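Local atomic coordinates of laminin subunit ALPHA-1 (Mus musculus, PDB entry 2JD4), a protein that forms the metal-binding LG4-5 domain pair of a basement-membrane laminin and probably helps attach it to cell surfaces. Residues 20-34 / 162-174. The protein carries 4 engineered substitutions. Sequence-based numbering, arbitrary orientation.
Sequences GAHQFGLSQNSHLVL and THSIPACIGEIMV
F24 and I169 meet at about a right angle, the ring carbon CE1 of F24 lying 3.8 Å from CD1 of I169, and the contact shows how one chain passes between the sheets of a sandwich. With CG anti to its carbonyl carbon (chi1 -61°), F24 directs its ring between the layers, and A167 O lies at the ring edge while also accepting a nearly straight bond from F24 N (2.8 Å, 172°). Next to it, H22 and I169 form an antiparallel hydrogen-bonded pair. On the sheet face carrying Q23 and C168, the bent chain of Q23 brings NE2 to 3.3 Å from C168 CB, and A21 CB packs on the C168 sulfur, which is bridged to C193. Farther along, S164 OG, anti to its own N, accepts from G25 N at 2.8 Å and hydrogen-bonds with G147 O; it also lies 3.1 Å from S30 O. The Q28 amide and H163 imidazole planes are 6° apart, but without stacking: NE2 comes against H163 CB (3.7 Å) and the CG corner. Strand 22-23 thus pairs with 167-174, and loop 24-30, with its type I turn from S27 to S30, leads to strand 31-35 in the other sheet: the jellyroll-like beta sandwich of a laminin G domain.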
loop_
_atom_site.group_PDB
_atom_site.type_symbol
_atom_site.label_atom_id
_atom_site.label_comp_id
_atom_site.label_asym_id
_atom_site.label_seq_id
_atom_site.Cartn_x
_atom_site.Cartn_y
_atom_site.Cartn_z
ATOM N N GLY A 20 -7.116 20.314 -1.606
ATOM C CA GLY A 20 -8.390 19.787 -1.147
ATOM C C GLY A 20 -8.619 18.312 -1.430
ATOM O O GLY A 20 -9.733 17.898 -1.772
ATOM N N ALA A 21 -7.563 17.518 -1.309
ATOM C CA ALA A 21 -7.678 16.083 -1.532
ATOM C C ALA A 21 -6.833 15.395 -0.475
ATOM O O ALA A 21 -5.864 15.979 0.025
ATOM C CB ALA A 21 -7.186 15.716 -2.925
ATOM N N HIS A 22 -7.191 14.161 -0.133
ATOM C CA HIS A 22 -6.438 13.426 0.876
ATOM C C HIS A 22 -6.036 12.028 0.400
ATOM O O HIS A 22 -6.811 11.340 -0.267
ATOM C CB HIS A 22 -7.276 13.316 2.160
ATOM C CG HIS A 22 -7.639 14.642 2.758
ATOM N ND1 HIS A 22 -6.836 15.296 3.668
ATOM C CD2 HIS A 22 -8.711 15.444 2.561
ATOM C CE1 HIS A 22 -7.399 16.442 4.007
ATOM N NE2 HIS A 22 -8.538 16.557 3.349
ATOM N N GLN A 23 -4.821 11.617 0.753
ATOM C CA GLN A 23 -4.325 10.296 0.390
ATOM C C GLN A 23 -4.461 9.392 1.613
ATOM O O GLN A 23 -3.994 9.739 2.693
ATOM C CB GLN A 23 -2.846 10.350 -0.017
ATOM C CG GLN A 23 -2.259 8.982 -0.396
ATOM C CD GLN A 23 -2.643 8.537 -1.798
ATOM O OE1 GLN A 23 -2.434 7.383 -2.171
ATOM N NE2 GLN A 23 -3.198 9.457 -2.586
ATOM N N PHE A 24 -5.100 8.240 1.438
ATOM C CA PHE A 24 -5.271 7.292 2.529
ATOM C C PHE A 24 -4.454 6.029 2.239
ATOM O O PHE A 24 -3.748 5.951 1.232
ATOM C CB PHE A 24 -6.755 6.943 2.708
ATOM C CG PHE A 24 -7.616 8.128 3.043
ATOM C CD1 PHE A 24 -8.168 8.911 2.032
ATOM C CD2 PHE A 24 -7.852 8.480 4.373
ATOM C CE1 PHE A 24 -8.947 10.035 2.340
ATOM C CE2 PHE A 24 -8.625 9.594 4.692
ATOM C CZ PHE A 24 -9.173 10.375 3.670
ATOM N N GLY A 25 -4.540 5.045 3.126
ATOM C CA GLY A 25 -3.797 3.813 2.920
ATOM C C GLY A 25 -2.315 3.855 3.279
ATOM O O GLY A 25 -1.610 2.874 3.054
ATOM N N LEU A 26 -1.829 4.967 3.826
ATOM C CA LEU A 26 -0.415 5.047 4.207
ATOM C C LEU A 26 -0.158 4.063 5.353
ATOM O O LEU A 26 0.925 3.486 5.462
ATOM C CB LEU A 26 -0.051 6.475 4.620
ATOM C CG LEU A 26 -0.102 7.482 3.464
ATOM C CD1 LEU A 26 -0.012 8.881 4.029
ATOM C CD2 LEU A 26 1.040 7.221 2.474
ATOM N N SER A 27 -1.158 3.890 6.214
ATOM C CA SER A 27 -1.083 2.920 7.300
ATOM C C SER A 27 -2.408 2.169 7.188
ATOM O O SER A 27 -3.307 2.606 6.468
ATOM C CB SER A 27 -0.982 3.602 8.668
ATOM O OG SER A 27 -2.258 3.974 9.147
ATOM N N GLN A 28 -2.536 1.040 7.875
ATOM C CA GLN A 28 -3.781 0.280 7.811
ATOM C C GLN A 28 -4.926 1.050 8.477
ATOM O O GLN A 28 -6.100 0.706 8.300
ATOM C CB GLN A 28 -3.612 -1.093 8.483
ATOM C CG GLN A 28 -2.647 -2.025 7.756
ATOM C CD GLN A 28 -3.322 -3.274 7.196
ATOM O OE1 GLN A 28 -3.793 -4.134 7.946
ATOM N NE2 GLN A 28 -3.367 -3.379 5.871
ATOM N N ASN A 29 -4.595 2.097 9.226
ATOM C CA ASN A 29 -5.630 2.887 9.899
ATOM C C ASN A 29 -5.681 4.375 9.550
ATOM O O ASN A 29 -6.112 5.200 10.357
ATOM C CB ASN A 29 -5.519 2.715 11.414
ATOM C CG ASN A 29 -5.817 1.294 11.856
ATOM O OD1 ASN A 29 -6.970 0.843 11.839
ATOM N ND2 ASN A 29 -4.776 0.571 12.230
ATOM N N SER A 30 -5.249 4.725 8.346
ATOM C CA SER A 30 -5.320 6.116 7.917
ATOM C C SER A 30 -6.807 6.430 7.750
ATOM O O SER A 30 -7.531 5.655 7.131
ATOM C CB SER A 30 -4.619 6.306 6.568
ATOM O OG SER A 30 -3.270 5.882 6.624
ATOM N N HIS A 31 -7.263 7.555 8.286
ATOM C CA HIS A 31 -8.676 7.908 8.157
ATOM C C HIS A 31 -8.978 9.325 8.636
ATOM O O HIS A 31 -8.136 9.984 9.244
ATOM C CB HIS A 31 -9.533 6.948 8.994
ATOM C CG HIS A 31 -9.411 7.180 10.468
ATOM N ND1 HIS A 31 -8.289 6.826 11.188
ATOM C CD2 HIS A 31 -10.218 7.839 11.334
ATOM C CE1 HIS A 31 -8.407 7.263 12.430
ATOM N NE2 HIS A 31 -9.569 7.881 12.544
ATOM N N LEU A 32 -10.197 9.768 8.350
ATOM C CA LEU A 32 -10.713 11.058 8.795
ATOM C C LEU A 32 -12.070 10.728 9.424
ATOM O O LEU A 32 -12.800 9.878 8.912
ATOM C CB LEU A 32 -10.958 12.017 7.620
ATOM C CG LEU A 32 -9.802 12.601 6.806
ATOM C CD1 LEU A 32 -10.373 13.532 5.738
ATOM C CD2 LEU A 32 -8.849 13.358 7.720
ATOM N N VAL A 33 -12.391 11.370 10.537
ATOM C CA VAL A 33 -13.684 11.179 11.180
ATOM C C VAL A 33 -14.388 12.513 10.963
ATOM O O VAL A 33 -13.969 13.541 11.497
ATOM C CB VAL A 33 -13.543 10.893 12.684
ATOM C CG1 VAL A 33 -14.926 10.791 13.327
ATOM C CG2 VAL A 33 -12.765 9.591 12.890
ATOM N N LEU A 34 -15.435 12.491 10.148
ATOM C CA LEU A 34 -16.175 13.699 9.811
ATOM C C LEU A 34 -17.553 13.781 10.460
ATOM O O LEU A 34 -18.295 12.797 10.511
ATOM C CB LEU A 34 -16.330 13.789 8.293
ATOM C CG LEU A 34 -15.056 13.677 7.450
ATOM C CD1 LEU A 34 -15.423 13.780 5.978
ATOM C CD2 LEU A 34 -14.083 14.783 7.829
ATOM N N THR A 162 -11.471 -4.184 6.258
ATOM C CA THR A 162 -11.617 -3.074 7.185
ATOM C C THR A 162 -10.361 -2.206 7.262
ATOM O O THR A 162 -10.306 -1.275 8.066
ATOM C CB THR A 162 -11.976 -3.577 8.595
ATOM O OG1 THR A 162 -11.009 -4.545 9.019
ATOM C CG2 THR A 162 -13.367 -4.224 8.594
ATOM N N HIS A 163 -9.356 -2.514 6.437
ATOM C CA HIS A 163 -8.126 -1.716 6.412
ATOM C C HIS A 163 -8.342 -0.484 5.534
ATOM O O HIS A 163 -9.273 -0.439 4.734
ATOM C CB HIS A 163 -6.929 -2.527 5.880
ATOM C CG HIS A 163 -7.176 -3.192 4.562
ATOM N ND1 HIS A 163 -7.895 -4.363 4.442
ATOM C CD2 HIS A 163 -6.811 -2.846 3.305
ATOM C CE1 HIS A 163 -7.963 -4.708 3.170
ATOM N NE2 HIS A 163 -7.313 -3.805 2.457
ATOM N N SER A 164 -7.474 0.510 5.689
ATOM C CA SER A 164 -7.563 1.754 4.923
ATOM C C SER A 164 -7.284 1.590 3.426
ATOM O O SER A 164 -6.335 0.915 3.030
ATOM C CB SER A 164 -6.592 2.779 5.513
ATOM O OG SER A 164 -6.598 3.968 4.755
ATOM N N ILE A 165 -8.120 2.214 2.598
ATOM C CA ILE A 165 -7.969 2.151 1.143
ATOM C C ILE A 165 -6.776 2.997 0.671
ATOM O O ILE A 165 -6.661 4.164 1.038
ATOM C CB ILE A 165 -9.264 2.666 0.431
ATOM C CG1 ILE A 165 -9.114 2.598 -1.092
ATOM C CG2 ILE A 165 -9.552 4.103 0.831
ATOM C CD1 ILE A 165 -9.308 1.223 -1.670
ATOM N N PRO A 166 -5.863 2.410 -0.129
ATOM C CA PRO A 166 -4.706 3.166 -0.624
ATOM C C PRO A 166 -5.187 3.980 -1.817
ATOM O O PRO A 166 -5.098 3.527 -2.958
ATOM C CB PRO A 166 -3.720 2.070 -1.056
ATOM C CG PRO A 166 -4.179 0.850 -0.300
ATOM C CD PRO A 166 -5.672 0.970 -0.377
ATOM N N ALA A 167 -5.717 5.170 -1.555
ATOM C CA ALA A 167 -6.228 6.008 -2.632
ATOM C C ALA A 167 -6.351 7.464 -2.215
ATOM O O ALA A 167 -6.319 7.785 -1.027
ATOM C CB ALA A 167 -7.605 5.496 -3.079
ATOM N N CYS A 168 -6.509 8.326 -3.214
ATOM C CA CYS A 168 -6.691 9.753 -3.002
ATOM C C CYS A 168 -8.185 10.006 -3.125
ATOM O O CYS A 168 -8.827 9.516 -4.053
ATOM C CB CYS A 168 -5.957 10.558 -4.072
ATOM S SG CYS A 168 -6.128 12.358 -3.836
ATOM N N ILE A 169 -8.741 10.763 -2.190
ATOM C CA ILE A 169 -10.162 11.068 -2.230
ATOM C C ILE A 169 -10.364 12.579 -2.218
ATOM O O ILE A 169 -9.769 13.287 -1.413
ATOM C CB ILE A 169 -10.903 10.448 -1.030
ATOM C CG1 ILE A 169 -10.744 8.926 -1.045
ATOM C CG2 ILE A 169 -12.387 10.791 -1.107
ATOM C CD1 ILE A 169 -11.422 8.225 0.132
ATOM N N GLY A 170 -11.190 13.065 -3.135
ATOM C CA GLY A 170 -11.450 14.485 -3.206
ATOM C C GLY A 170 -12.603 14.860 -2.297
ATOM O O GLY A 170 -12.710 14.367 -1.171
ATOM N N GLU A 171 -13.483 15.717 -2.797
ATOM C CA GLU A 171 -14.627 16.168 -2.022
ATOM C C GLU A 171 -15.687 15.065 -1.910
ATOM O O GLU A 171 -15.775 14.184 -2.761
ATOM C CB GLU A 171 -15.243 17.413 -2.677
ATOM C CG GLU A 171 -14.288 18.604 -2.842
ATOM C CD GLU A 171 -13.634 19.033 -1.541
ATOM O OE1 GLU A 171 -14.278 18.914 -0.477
ATOM O OE2 GLU A 171 -12.475 19.504 -1.579
ATOM N N ILE A 172 -16.488 15.126 -0.853
ATOM C CA ILE A 172 -17.548 14.147 -0.639
ATOM C C ILE A 172 -18.828 14.840 -0.180
ATOM O O ILE A 172 -18.797 15.771 0.633
ATOM C CB ILE A 172 -17.117 13.071 0.395
ATOM C CG1 ILE A 172 -18.291 12.135 0.704
ATOM C CG2 ILE A 172 -16.584 13.739 1.654
ATOM C CD1 ILE A 172 -17.948 10.997 1.671
ATOM N N MET A 173 -19.953 14.390 -0.728
ATOM C CA MET A 173 -21.256 14.947 -0.400
ATOM C C MET A 173 -22.176 13.882 0.185
ATOM O O MET A 173 -22.142 12.727 -0.234
ATOM C CB MET A 173 -21.927 15.488 -1.658
ATOM C CG MET A 173 -21.206 16.609 -2.354
ATOM S SD MET A 173 -22.093 16.998 -3.874
ATOM C CE MET A 173 -23.771 17.147 -3.252
ATOM N N VAL A 174 -22.998 14.284 1.147
ATOM C CA VAL A 174 -23.964 13.383 1.766
ATOM C C VAL A 174 -25.316 14.096 1.672
ATOM O O VAL A 174 -25.461 15.218 2.158
ATOM C CB VAL A 174 -23.625 13.105 3.243
ATOM C CG1 VAL A 174 -24.735 12.284 3.880
ATOM C CG2 VAL A 174 -22.308 12.341 3.347
HETATM O O HOH W 1 -8.903 1.025 8.706
#